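Local coordinates for protein endonuclease 8-like L720 (Acanthamoeba polyphaga mimivirus, PDB 4MB7) that belongs to the formamidopyrimidine-DNA glycosylase/endonuclease VIII family, a viral member with an H2TH domain and a bound zinc ion, at residues L189-I194 with I238-R243. Numbering follows the deposited sequence.
Sequences LYDCKI and ILRIYR
Tyr190 and Arg240 cross at about a right angle at the end of helix 182-191, a worked example of how one aromatic residue can join a helix terminus to a loop. With CG anti to the backbone N (chi1 174°), the tyrosine heads for the loop. Tyr190 CB rests on Ile241 CG2 at 3.9 Å, and farther out Tyr190 CD1 passes 4.1 Å from Ile241 CD1, which lies over one ring face near the rim. On the other flank Tyr190 CE2 approaches Arg240 NH2 to 3.6 Å, ring and guanidinium planes standing 77° apart, too steep for a stack. At the tip, Tyr190 OH shares a hydrogen bond of 2.9 Å with a water, and that water accepts one from Arg240 NH2.

The guanidinium reaches Asp191 because the arginine chain bends at chi3 (64°). Arg240 NH1 donates to Asp191 OD1 over 2.7 Å in a salt bridge, meeting that oxygen from above the carboxylate plane. A second water donates to the same OD1 and accepts from NH2, helping to fix the guanidinium's rotation, while OD2 is held by Lys217 and Ser214 of helix 205-230. Glu187 grips the loop backbone at Arg240, Ile241 and Tyr242.

Lys193 closes the helix in a Schellman motif, and Tyr190 also touches Pro248 and Cys271, tying an H2TH-domain helix to the zinc site of Cys247, His251, Cys268 and Cys271, the zinc-finger part of this endonuclease VIII-like protein.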
ATOM      1  N   LEU A 189      15.159   0.991   9.272  1.00 25.29           N
ATOM      2  CA  LEU A 189      16.286   1.874   9.550  1.00 26.82           C
ATOM      3  C   LEU A 189      16.967   1.526  10.870  1.00 32.63           C
ATOM      4  O   LEU A 189      18.192   1.599  10.978  1.00 30.28           O
ATOM      5  CB  LEU A 189      15.848   3.339   9.530  1.00 28.76           C
ATOM      6  CG  LEU A 189      15.674   3.938   8.132  1.00 28.04           C
ATOM      7  CD1 LEU A 189      15.079   5.334   8.205  1.00 30.12           C
ATOM      8  CD2 LEU A 189      17.000   3.955   7.384  1.00 28.72           C
ATOM      9  N   TYR A 190      16.179   1.138  11.869  1.00 25.30           N
ATOM     10  CA  TYR A 190      16.755   0.702  13.135  1.00 33.23           C
ATOM     11  C   TYR A 190      17.461  -0.639  12.984  1.00 29.64           C
ATOM     12  O   TYR A 190      18.526  -0.858  13.555  1.00 29.26           O
ATOM     13  CB  TYR A 190      15.701   0.601  14.239  1.00 29.50           C
ATOM     14  CG  TYR A 190      16.280   0.012  15.503  1.00 33.00           C
ATOM     15  CD1 TYR A 190      17.102   0.770  16.327  1.00 30.69           C
ATOM     16  CD2 TYR A 190      16.036  -1.310  15.858  1.00 36.24           C
ATOM     17  CE1 TYR A 190      17.652   0.238  17.473  1.00 48.15           C
ATOM     18  CE2 TYR A 190      16.584  -1.853  17.008  1.00 40.52           C
ATOM     19  CZ  TYR A 190      17.392  -1.071  17.810  1.00 42.76           C
ATOM     20  OH  TYR A 190      17.944  -1.594  18.956  1.00 45.09           O
ATOM     21  N   ASP A 191      16.850  -1.533  12.215  1.00 27.09           N
ATOM     22  CA  ASP A 191      17.395  -2.866  11.982  1.00 27.84           C
ATOM     23  C   ASP A 191      18.767  -2.787  11.309  1.00 27.30           C
ATOM     24  O   ASP A 191      19.617  -3.656  11.505  1.00 32.35           O
ATOM     25  CB  ASP A 191      16.426  -3.677  11.119  1.00 23.80           C
ATOM     26  CG  ASP A 191      16.722  -5.164  11.138  1.00 28.02           C
ATOM     27  OD1 ASP A 191      17.308  -5.647  12.129  1.00 32.83           O
ATOM     28  OD2 ASP A 191      16.353  -5.852  10.163  1.00 28.38           O
ATOM     29  N   CYS A 192      18.975  -1.736  10.524  1.00 26.16           N
ATOM     30  CA  CYS A 192      20.219  -1.561   9.784  1.00 32.63           C
ATOM     31  C   CYS A 192      21.120  -0.493  10.398  1.00 27.56           C
ATOM     32  O   CYS A 192      22.136  -0.127   9.810  1.00 27.64           O
ATOM     33  CB  CYS A 192      19.924  -1.213   8.324  1.00 23.99           C
ATOM     34  SG  CYS A 192      18.918  -2.441   7.462  1.00 29.36           S
ATOM     35  N   LYS A 193      20.736   0.003  11.572  1.00 24.71           N
ATOM     36  CA  LYS A 193      21.523   0.995  12.305  1.00 29.86           C
ATOM     37  C   LYS A 193      21.831   2.235  11.470  1.00 27.17           C
ATOM     38  O   LYS A 193      22.942   2.761  11.505  1.00 29.70           O
ATOM     39  CB  LYS A 193      22.819   0.369  12.833  1.00 33.30           C
ATOM     40  CG  LYS A 193      22.598  -0.662  13.929  1.00 28.35           C
ATOM     41  CD  LYS A 193      23.844  -1.502  14.175  1.00 28.92           C
ATOM     42  CE  LYS A 193      25.037  -0.639  14.549  1.00 29.35           C
ATOM     43  NZ  LYS A 193      24.813   0.138  15.803  1.00 30.96           N
ATOM     44  N   ILE A 194      20.839   2.696  10.716  1.00 28.76           N
ATOM     45  CA  ILE A 194      21.004   3.873   9.872  1.00 28.96           C
ATOM     46  C   ILE A 194      20.173   5.038  10.399  1.00 44.37           C
ATOM     47  O   ILE A 194      18.982   4.889  10.672  1.00 30.83           O
ATOM     48  CB  ILE A 194      20.598   3.579   8.415  1.00 34.64           C
ATOM     49  CG1 ILE A 194      21.472   2.466   7.834  1.00 31.37           C
ATOM     50  CG2 ILE A 194      20.695   4.839   7.562  1.00 27.76           C
ATOM     51  CD1 ILE A 194      21.152   2.129   6.396  1.00 38.36           C
ATOM     52  N   ILE A 238       6.825  -8.099  17.046  1.00 37.04           N
ATOM     53  CA  ILE A 238       7.905  -8.014  16.065  1.00 37.76           C
ATOM     54  C   ILE A 238       8.446  -6.593  15.924  1.00 35.48           C
ATOM     55  O   ILE A 238       9.523  -6.389  15.364  1.00 35.89           O
ATOM     56  CB  ILE A 238       7.460  -8.499  14.671  1.00 44.16           C
ATOM     57  CG1 ILE A 238       6.395  -7.567  14.096  1.00 52.15           C
ATOM     58  CG2 ILE A 238       6.961  -9.936  14.726  1.00 40.87           C
ATOM     59  CD1 ILE A 238       6.587  -7.277  12.630  1.00 81.18           C
ATOM     60  N   LEU A 239       7.698  -5.615  16.425  1.00 34.50           N
ATOM     61  CA  LEU A 239       8.125  -4.218  16.355  1.00 43.22           C
ATOM     62  C   LEU A 239       9.206  -3.931  17.394  1.00 56.38           C
ATOM     63  O   LEU A 239       9.095  -4.351  18.544  1.00 45.63           O
ATOM     64  CB  LEU A 239       6.935  -3.279  16.556  1.00 36.80           C
ATOM     65  CG  LEU A 239       5.791  -3.415  15.548  1.00 37.66           C
ATOM     66  CD1 LEU A 239       4.693  -2.403  15.843  1.00 53.22           C
ATOM     67  CD2 LEU A 239       6.303  -3.258  14.123  1.00 30.62           C
ATOM     68  N   ARG A 240      10.247  -3.212  16.984  1.00 42.02           N
ATOM     69  CA  ARG A 240      11.402  -2.990  17.848  1.00 41.87           C
ATOM     70  C   ARG A 240      11.656  -1.517  18.167  1.00 46.89           C
ATOM     71  O   ARG A 240      12.292  -1.202  19.173  1.00 50.72           O
ATOM     72  CB  ARG A 240      12.659  -3.617  17.230  1.00 36.52           C
ATOM     73  CG  ARG A 240      12.623  -5.137  17.158  1.00 35.10           C
ATOM     74  CD  ARG A 240      13.617  -5.672  16.136  1.00 35.97           C
ATOM     75  NE  ARG A 240      15.002  -5.378  16.493  1.00 40.38           N
ATOM     76  CZ  ARG A 240      16.027  -5.494  15.654  1.00 48.80           C
ATOM     77  NH1 ARG A 240      15.822  -5.888  14.404  1.00 34.07           N
ATOM     78  NH2 ARG A 240      17.257  -5.208  16.060  1.00 40.39           N
ATOM     79  N   ILE A 241      11.169  -0.617  17.319  1.00 33.77           N
ATOM     80  CA  ILE A 241      11.448   0.805  17.508  1.00 35.65           C
ATOM     81  C   ILE A 241      10.207   1.689  17.362  1.00 39.37           C
ATOM     82  O   ILE A 241      10.208   2.842  17.792  1.00 38.20           O
ATOM     83  CB  ILE A 241      12.555   1.298  16.545  1.00 36.27           C
ATOM     84  CG1 ILE A 241      13.246   2.547  17.104  1.00 37.48           C
ATOM     85  CG2 ILE A 241      11.992   1.553  15.153  1.00 30.76           C
ATOM     86  CD1 ILE A 241      13.965   2.310  18.417  1.00 43.92           C
ATOM     87  N   TYR A 242       9.147   1.149  16.766  1.00 42.33           N
ATOM     88  CA  TYR A 242       7.945   1.942  16.517  1.00 38.84           C
ATOM     89  C   TYR A 242       7.246   2.353  17.811  1.00 40.42           C
ATOM     90  O   TYR A 242       6.783   1.503  18.573  1.00 42.45           O
ATOM     91  CB  TYR A 242       6.970   1.199  15.602  1.00 33.74           C
ATOM     92  CG  TYR A 242       5.746   2.015  15.247  1.00 36.61           C
ATOM     93  CD1 TYR A 242       5.855   3.158  14.465  1.00 38.94           C
ATOM     94  CD2 TYR A 242       4.485   1.645  15.692  1.00 34.12           C
ATOM     95  CE1 TYR A 242       4.743   3.911  14.138  1.00 47.87           C
ATOM     96  CE2 TYR A 242       3.364   2.391  15.369  1.00 51.25           C
ATOM     97  CZ  TYR A 242       3.500   3.523  14.593  1.00 33.14           C
ATOM     98  OH  TYR A 242       2.392   4.270  14.266  1.00 44.41           O
ATOM     99  N   ARG A 243       7.227   3.651  18.064  1.00 36.76           N
ATOM    100  CA  ARG A 243       6.567   4.225  19.230  1.00 43.41           C
ATOM    101  C   ARG A 243       7.126   3.673  20.529  1.00 50.27           C
ATOM    102  O   ARG A 243       6.425   3.555  21.513  1.00 50.66           O
ATOM    103  CB  ARG A 243       5.056   4.022  19.147  1.00 39.73           C
ATOM    104  CG  ARG A 243       4.408   5.007  18.196  1.00 46.60           C
ATOM    105  CD  ARG A 243       2.926   4.759  17.998  1.00 56.71           C
ATOM    106  NE  ARG A 243       2.359   5.779  17.128  1.00 47.58           N
ATOM    107  CZ  ARG A 243       1.068   5.889  16.846  0.52 66.96           C
ATOM    108  NH1 ARG A 243       0.198   5.032  17.369  0.81 43.74           N
ATOM    109  NH2 ARG A 243       0.650   6.858  16.046  0.75 39.64           N
TER
HETATM  110  O   HOH W   1      18.795  -4.369  18.498  1.00 38.01           O
HETATM  111  O   HOH W   2      19.385  -5.799  13.753  1.00 33.20           O